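Local atomic coordinates of group II chitinase (Ostrinia furnacalis, PDB entry 6JAV), a protein that probably cleaves chitin internally as an endochitinase of glycosyl hydrolase family 18, here as its first catalytic domain with an inhibitor bound. Residues T57-D60 against R64-E67; E71-G76 against G119-D124; V301-Y306 against F322-I327. All coordinates share one frame; numbering follows the deposited sequence.

Contact 1: T57-D60 against R64-E67; sequences TWSD and RFYE
S59 lays its CB over the face of the F65 ring. The carbon stands 3.9 Å from the F65 ring centroid, nearly above its centre, a CH-pi contact. A second contact of the same kind follows one residue on. D60 CB sits over one face of the Y66 ring, displaced toward its rim, and 3.7 Å from Y66 CE1. The carboxylate lies beyond the CE1 rim, its plane only 10° from that of the ring, with OD2 toward the phenol end. D60 CG is anti to its own carbonyl carbon (chi1 -59°), which puts the carboxylate there. D60 OD2 and Y66 OH remain 4.0 Å apart and do not bond directly. One water bridges them: it donates to D60 OD2 at 2.6 Å and accepts from Y66 OH at 2.7 Å.

The two segments belong to successive short helices, 57-62 and 65-70, joined by a tight turn. R64 is the N-cap of the second helix. Two backbone bonds close the turn: F65 N donates to S59 O at 2.9 Å, and Y66 N donates to D60 O at 3.2 Å with an almost straight N-H...O angle of 171°. The Y66 ring also meets Y41, F120 and Y118 edge-to-face, and F65 packs near W18. The contact is therefore part of an aromatic cluster beside strand 38-46 of the barrel.

D60 OD1 accepts from Y41 OH and N15 ND2, and OD2 also accepts from D56 N. With both oxygens bonded, the buried carboxylate is probably held in its rotation and stabilised as an anion. The water makes the Y66 hydroxyl part of the same polar network.

Contact 2: E71-G76 against G119-D124; sequences EYKRYG and GFDGLD
K73 NZ donates a hydrogen bond of 2.7 Å to G119 O. The donor lies in the carbonyl plane, on a lone pair, with a C=O...N angle of 134°. This is a lysine tip meeting a backbone oxygen. The nearest carboxylate is that of D121, but K73 NZ is 4.5 Å from D121 OD1, beyond a salt bridge. Its negative charge may still favour the ammonium group at this distance.

D121 OD2 accepts from V79 N at the start of strand 78-84. The K73 methylenes CG and CD run past the D121 carboxylate. K73 CD is 3.2 Å from D121 OD2 and 3.5 Å from D121 OD1, and K73 CG also approaches OD2. The lysine turns at chi3 (-52°), and this bend brings NZ to the glycine carbonyl.

G119 ends helix 101-118 as the C-prime residue of a Schellman motif, with positive phi. F120 N bonds to L115 O. From here the chain enters strand 122-126, one of the parallel strands of the TIM barrel of family 18. Residues 71-75 form a 3-10 segment in the link from helix 65-70 to the neighbouring parallel strand 78-84. The lysine thus ties together the entries of two adjacent barrel strands.

Further out, the K73 side chain touches V79, and D121 touches K78. F120 sets off away from segment 71-76, and its side chain packs on L81, Y41 and L115.

Contact 3: V301-Y306 against F322-I327; sequences VVKDPY and FDDVEI
K303 puts its NZ between two acidic side chains, D324 and E326, at the N-terminus of helix 325-337. D324 is the N-cap of this helix. Its OD1 accepts from I327 N at 3.0 Å, a capping bond with an N-H...O angle of 168°. The D324 side chain can do this because CG stands between the backbone N and the carbonyl carbon (chi1 64°), which turns the carboxylate back over the first turn. The other oxygen, OD2, is left to face the lysine. K303 NZ bonds it at 2.8 Å, on the syn side and 26° out of the carboxylate plane, and the pair is also a salt bridge. One carboxylate therefore serves both the helix end and the lysine.

E326 comes from the first turn of the helix itself. Its extended chain carries OE2 to the lysine, where it makes a second salt bridge with K303 NZ at 3.2 Å. The lysine chain bends at chi3 to bring CE and NZ up to both acids: K303 CE is 3.1 Å from D324 OD2 and equally close to E326 OE2. The ammonium probably eases the repulsion between the two carboxylates, though one negative charge is left over.

K303 follows strand 300-302, which hydrogen-bonds to strand 312-315. Just after it, D304 OD1 accepts from Y306 N at 3.0 Å in an Asx turn. A water completes the link between the segments, donating to both D304 O and E326 OE2 at 2.9 Å each.

The contacts follow one another along the chain, all within the family 18 catalytic domain. Contacts 1 and 2 are neighbours, their centres about 15 Å apart, joined by helix 65-70. They touch where Y66 CD1 lies 3.8 Å from F120 CZ, so the aromatic cluster beside strand 38-46 spans both. Contact 3 lies on the opposite side of the chain's centre, about 37 Å from contact 1 and 34 Å from contact 2 between centres. Contact 1 joins two short helices on the way to strand 78-84; contact 2 joins the approaches to strands 78-84 and 122-126. Contact 3 ties the chain just after strand 300-302 to the start of helix 325-337, which leads to barrel strand 342-346.

Contact 1: T57-D60 against R64-E67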
# COMPACT_ATOMS: atom_id res chain seq x y z
N THR A 57 -15.08 -3.50 -15.80
CA THR A 57 -16.10 -4.54 -15.93
C THR A 57 -15.59 -5.77 -16.67
O THR A 57 -16.02 -6.89 -16.37
CB THR A 57 -17.37 -3.98 -16.56
OG1 THR A 57 -17.07 -3.48 -17.86
CG2 THR A 57 -17.93 -2.87 -15.70
N TRP A 58 -14.66 -5.59 -17.63
CA TRP A 58 -14.16 -6.73 -18.40
C TRP A 58 -13.48 -7.75 -17.49
O TRP A 58 -13.72 -8.96 -17.60
CB TRP A 58 -13.19 -6.26 -19.51
CG TRP A 58 -12.43 -7.37 -20.29
CD1 TRP A 58 -11.08 -7.56 -20.34
CD2 TRP A 58 -13.01 -8.37 -21.13
NE1 TRP A 58 -10.78 -8.63 -21.15
CE2 TRP A 58 -11.95 -9.14 -21.65
CE3 TRP A 58 -14.30 -8.68 -21.49
CZ2 TRP A 58 -12.16 -10.23 -22.51
CZ3 TRP A 58 -14.52 -9.77 -22.33
CH2 TRP A 58 -13.46 -10.53 -22.82
N SER A 59 -12.62 -7.28 -16.57
CA SER A 59 -11.97 -8.22 -15.66
C SER A 59 -12.87 -8.56 -14.48
O SER A 59 -13.14 -9.74 -14.21
CB SER A 59 -10.61 -7.69 -15.20
OG SER A 59 -10.76 -6.49 -14.44
N ASP A 60 -13.37 -7.53 -13.79
CA ASP A 60 -14.06 -7.72 -12.51
C ASP A 60 -15.31 -8.56 -12.67
O ASP A 60 -15.62 -9.39 -11.80
CB ASP A 60 -14.45 -6.36 -11.91
CG ASP A 60 -13.26 -5.43 -11.67
OD1 ASP A 60 -12.10 -5.89 -11.56
OD2 ASP A 60 -13.48 -4.20 -11.62
N ARG A 64 -14.91 -12.54 -14.27
CA ARG A 64 -15.18 -13.07 -12.94
C ARG A 64 -14.02 -12.85 -11.96
O ARG A 64 -13.82 -13.66 -11.04
CB ARG A 64 -15.59 -14.54 -13.00
CG ARG A 64 -16.84 -14.74 -13.91
CD ARG A 64 -17.83 -15.68 -13.31
NE ARG A 64 -17.09 -16.70 -12.57
CZ ARG A 64 -17.30 -17.02 -11.30
NH1 ARG A 64 -18.29 -16.47 -10.62
NH2 ARG A 64 -16.55 -17.95 -10.73
N PHE A 65 -13.27 -11.75 -12.12
CA PHE A 65 -12.14 -11.53 -11.20
C PHE A 65 -12.60 -11.36 -9.75
O PHE A 65 -11.93 -11.85 -8.84
CB PHE A 65 -11.29 -10.33 -11.60
CG PHE A 65 -10.19 -10.64 -12.60
CD1 PHE A 65 -10.35 -11.59 -13.58
CD2 PHE A 65 -8.99 -9.92 -12.56
CE1 PHE A 65 -9.31 -11.85 -14.51
CE2 PHE A 65 -7.97 -10.17 -13.48
CZ PHE A 65 -8.14 -11.14 -14.46
N TYR A 66 -13.72 -10.66 -9.50
CA TYR A 66 -14.18 -10.57 -8.11
C TYR A 66 -14.38 -11.97 -7.53
O TYR A 66 -13.87 -12.29 -6.44
CB TYR A 66 -15.49 -9.80 -8.00
CG TYR A 66 -15.46 -8.29 -8.08
CD1 TYR A 66 -14.27 -7.55 -8.12
CD2 TYR A 66 -16.66 -7.61 -8.09
CE1 TYR A 66 -14.30 -6.14 -8.17
CE2 TYR A 66 -16.70 -6.23 -8.14
CZ TYR A 66 -15.52 -5.51 -8.18
OH TYR A 66 -15.59 -4.12 -8.24
N GLU A 67 -15.13 -12.82 -8.24
CA GLU A 67 -15.37 -14.17 -7.74
C GLU A 67 -14.08 -14.96 -7.58
O GLU A 67 -13.93 -15.73 -6.62
CB GLU A 67 -16.32 -14.91 -8.67
CG GLU A 67 -17.67 -14.27 -8.74
CD GLU A 67 -17.73 -13.17 -9.67
OE1 GLU A 67 -16.64 -12.69 -10.04
OE2 GLU A 67 -18.81 -12.67 -10.06
O HOH W 1 -13.47 -2.88 -9.36

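Contact 2: E71-G76 against G119-D124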
# COMPACT_ATOMS: atom_id res chain seq x y z
N GLU A 71 -12.70 -16.41 -4.04
CA GLU A 71 -12.34 -17.82 -3.91
C GLU A 71 -11.44 -18.09 -2.71
O GLU A 71 -11.56 -19.14 -2.06
CB GLU A 71 -11.57 -18.23 -5.18
CG GLU A 71 -10.60 -19.41 -5.02
CD GLU A 71 -11.38 -20.70 -5.04
OE1 GLU A 71 -12.59 -20.61 -5.38
OE2 GLU A 71 -10.81 -21.76 -4.69
N TYR A 72 -10.54 -17.16 -2.40
CA TYR A 72 -9.55 -17.43 -1.36
C TYR A 72 -10.13 -17.47 0.05
O TYR A 72 -9.43 -17.92 0.97
CB TYR A 72 -8.35 -16.47 -1.50
CG TYR A 72 -7.53 -16.87 -2.70
CD1 TYR A 72 -6.55 -17.85 -2.61
CD2 TYR A 72 -7.78 -16.34 -3.96
CE1 TYR A 72 -5.83 -18.28 -3.72
CE2 TYR A 72 -7.06 -16.76 -5.08
CZ TYR A 72 -6.09 -17.72 -4.95
OH TYR A 72 -5.41 -18.10 -6.07
N LYS A 73 -11.39 -17.07 0.24
CA LYS A 73 -12.04 -17.32 1.53
C LYS A 73 -12.02 -18.81 1.89
O LYS A 73 -12.07 -19.16 3.07
CB LYS A 73 -13.49 -16.83 1.53
CG LYS A 73 -13.66 -15.31 1.30
CD LYS A 73 -15.11 -14.86 1.56
CE LYS A 73 -16.14 -15.66 0.81
NZ LYS A 73 -17.52 -15.05 0.91
N ARG A 74 -11.94 -19.68 0.89
CA ARG A 74 -11.96 -21.11 1.17
C ARG A 74 -10.75 -21.56 1.96
O ARG A 74 -10.78 -22.64 2.57
CB ARG A 74 -12.09 -21.88 -0.14
CG ARG A 74 -12.57 -23.31 0.12
CD ARG A 74 -13.16 -23.91 -1.11
NE ARG A 74 -13.42 -25.32 -0.91
CZ ARG A 74 -14.56 -25.81 -0.45
NH1 ARG A 74 -15.56 -24.98 -0.13
NH2 ARG A 74 -14.69 -27.12 -0.33
N TYR A 75 -9.67 -20.78 1.96
CA TYR A 75 -8.48 -21.06 2.76
C TYR A 75 -8.52 -20.42 4.14
O TYR A 75 -7.57 -20.59 4.90
CB TYR A 75 -7.23 -20.56 2.03
CG TYR A 75 -7.00 -21.23 0.71
CD1 TYR A 75 -6.27 -22.40 0.62
CD2 TYR A 75 -7.53 -20.69 -0.47
CE1 TYR A 75 -6.05 -23.03 -0.60
CE2 TYR A 75 -7.31 -21.31 -1.68
CZ TYR A 75 -6.59 -22.48 -1.74
OH TYR A 75 -6.39 -23.07 -2.95
N GLY A 76 -9.59 -19.70 4.49
CA GLY A 76 -9.65 -18.97 5.74
C GLY A 76 -9.13 -17.55 5.64
O GLY A 76 -9.09 -16.84 6.66
N GLY A 119 -19.76 -11.45 -2.36
CA GLY A 119 -19.18 -12.32 -1.35
C GLY A 119 -17.97 -11.76 -0.63
O GLY A 119 -17.24 -12.53 0.00
N PHE A 120 -17.73 -10.45 -0.70
CA PHE A 120 -16.58 -9.89 0.00
C PHE A 120 -16.82 -9.89 1.50
O PHE A 120 -17.96 -9.75 1.97
CB PHE A 120 -16.33 -8.46 -0.47
CG PHE A 120 -15.70 -8.37 -1.84
CD1 PHE A 120 -14.33 -8.64 -2.01
CD2 PHE A 120 -16.46 -8.01 -2.96
CE1 PHE A 120 -13.74 -8.55 -3.26
CE2 PHE A 120 -15.86 -7.93 -4.23
CZ PHE A 120 -14.50 -8.21 -4.37
N ASP A 121 -15.74 -10.04 2.26
CA ASP A 121 -15.77 -10.04 3.72
C ASP A 121 -15.70 -8.64 4.32
O ASP A 121 -15.87 -8.51 5.53
CB ASP A 121 -14.57 -10.80 4.28
CG ASP A 121 -14.67 -12.28 4.07
OD1 ASP A 121 -15.75 -12.86 4.38
OD2 ASP A 121 -13.67 -12.86 3.61
N GLY A 122 -15.45 -7.62 3.52
CA GLY A 122 -15.32 -6.28 4.08
C GLY A 122 -14.98 -5.27 3.01
O GLY A 122 -14.80 -5.61 1.83
N LEU A 123 -14.90 -4.01 3.45
CA LEU A 123 -14.58 -2.86 2.62
C LEU A 123 -13.31 -2.23 3.16
O LEU A 123 -13.16 -2.09 4.38
CB LEU A 123 -15.72 -1.84 2.73
CG LEU A 123 -15.56 -0.57 1.89
CD1 LEU A 123 -15.56 -0.86 0.41
CD2 LEU A 123 -16.72 0.40 2.21
N ASP A 124 -12.40 -1.86 2.27
CA ASP A 124 -11.20 -1.11 2.64
C ASP A 124 -11.30 0.26 1.95
O ASP A 124 -11.53 0.34 0.74
CB ASP A 124 -9.98 -1.87 2.09
CG ASP A 124 -8.65 -1.27 2.50
OD1 ASP A 124 -8.35 -1.13 3.71
OD2 ASP A 124 -7.84 -0.98 1.60

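Contact 3: V301-Y306 against F322-I327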
# COMPACT_ATOMS: atom_id res chain seq x y z
N VAL A 301 24.80 -1.84 -6.38
CA VAL A 301 23.92 -1.78 -5.21
C VAL A 301 24.67 -1.12 -4.06
O VAL A 301 25.82 -1.47 -3.78
CB VAL A 301 23.46 -3.19 -4.80
CG1 VAL A 301 22.61 -3.12 -3.56
CG2 VAL A 301 22.72 -3.84 -5.97
N VAL A 302 24.02 -0.17 -3.38
CA VAL A 302 24.57 0.45 -2.17
C VAL A 302 23.62 0.13 -1.02
O VAL A 302 22.43 0.50 -1.08
CB VAL A 302 24.74 1.96 -2.33
CG1 VAL A 302 25.25 2.60 -1.01
CG2 VAL A 302 25.66 2.30 -3.52
N LYS A 303 24.13 -0.53 0.02
CA LYS A 303 23.34 -0.84 1.22
C LYS A 303 23.71 0.11 2.35
O LYS A 303 24.77 0.72 2.35
CB LYS A 303 23.57 -2.29 1.65
CG LYS A 303 23.16 -3.28 0.56
CD LYS A 303 23.16 -4.71 1.06
CE LYS A 303 21.86 -5.02 1.79
NZ LYS A 303 21.49 -6.47 1.78
N ASP A 304 22.77 0.26 3.29
CA ASP A 304 23.02 1.04 4.49
C ASP A 304 23.49 0.09 5.58
O ASP A 304 22.71 -0.75 6.03
CB ASP A 304 21.76 1.76 4.92
CG ASP A 304 21.92 2.51 6.23
OD1 ASP A 304 23.05 2.63 6.74
OD2 ASP A 304 20.89 2.98 6.78
N PRO A 305 24.74 0.18 6.03
CA PRO A 305 25.23 -0.76 7.06
C PRO A 305 24.51 -0.65 8.39
O PRO A 305 24.48 -1.63 9.15
CB PRO A 305 26.72 -0.37 7.18
CG PRO A 305 26.75 1.08 6.79
CD PRO A 305 25.73 1.20 5.67
N TYR A 306 23.89 0.50 8.70
CA TYR A 306 23.08 0.65 9.90
C TYR A 306 21.63 0.23 9.69
O TYR A 306 20.85 0.25 10.65
CB TYR A 306 23.14 2.10 10.38
CG TYR A 306 24.51 2.49 10.93
CD1 TYR A 306 24.98 1.94 12.12
CD2 TYR A 306 25.31 3.39 10.26
CE1 TYR A 306 26.23 2.29 12.62
CE2 TYR A 306 26.56 3.74 10.75
CZ TYR A 306 27.01 3.19 11.94
OH TYR A 306 28.25 3.52 12.44
N PHE A 322 14.66 0.84 -3.04
CA PHE A 322 13.75 -0.29 -2.89
C PHE A 322 14.09 -1.06 -1.61
O PHE A 322 15.09 -0.78 -0.93
CB PHE A 322 13.82 -1.22 -4.13
CG PHE A 322 15.14 -1.91 -4.28
CD1 PHE A 322 16.24 -1.22 -4.80
CD2 PHE A 322 15.32 -3.22 -3.86
CE1 PHE A 322 17.49 -1.85 -4.93
CE2 PHE A 322 16.59 -3.86 -4.01
CZ PHE A 322 17.66 -3.15 -4.53
N ASP A 323 13.24 -2.02 -1.28
CA ASP A 323 13.49 -2.89 -0.14
C ASP A 323 13.96 -4.27 -0.60
O ASP A 323 13.38 -4.87 -1.51
CB ASP A 323 12.21 -3.05 0.70
CG ASP A 323 11.96 -1.88 1.65
OD1 ASP A 323 12.71 -0.88 1.61
OD2 ASP A 323 10.98 -1.98 2.45
N ASP A 324 15.02 -4.77 0.05
CA ASP A 324 15.49 -6.13 -0.14
C ASP A 324 15.09 -7.01 1.04
O ASP A 324 14.48 -6.57 2.02
CB ASP A 324 17.01 -6.14 -0.41
CG ASP A 324 17.85 -5.63 0.77
OD1 ASP A 324 17.35 -5.15 1.80
OD2 ASP A 324 19.10 -5.68 0.63
N VAL A 325 15.43 -8.30 0.96
CA VAL A 325 15.08 -9.24 2.03
C VAL A 325 15.68 -8.78 3.35
O VAL A 325 15.04 -8.89 4.40
CB VAL A 325 15.52 -10.67 1.65
CG1 VAL A 325 15.51 -11.57 2.86
CG2 VAL A 325 14.63 -11.19 0.53
N GLU A 326 16.92 -8.27 3.33
CA GLU A 326 17.55 -7.87 4.59
C GLU A 326 16.75 -6.79 5.31
O GLU A 326 16.45 -6.91 6.51
CB GLU A 326 18.98 -7.40 4.32
CG GLU A 326 19.76 -7.15 5.60
CD GLU A 326 21.10 -6.48 5.36
OE1 GLU A 326 22.12 -7.04 5.79
OE2 GLU A 326 21.12 -5.38 4.75
N ILE A 327 16.39 -5.71 4.60
CA ILE A 327 15.66 -4.64 5.29
C ILE A 327 14.25 -5.08 5.65
O ILE A 327 13.70 -4.64 6.67
CB ILE A 327 15.68 -3.31 4.50
CG1 ILE A 327 15.39 -2.11 5.42
CG2 ILE A 327 14.67 -3.33 3.35
CD1 ILE A 327 16.49 -1.84 6.45
O HOH W 2 23.33 -3.52 5.34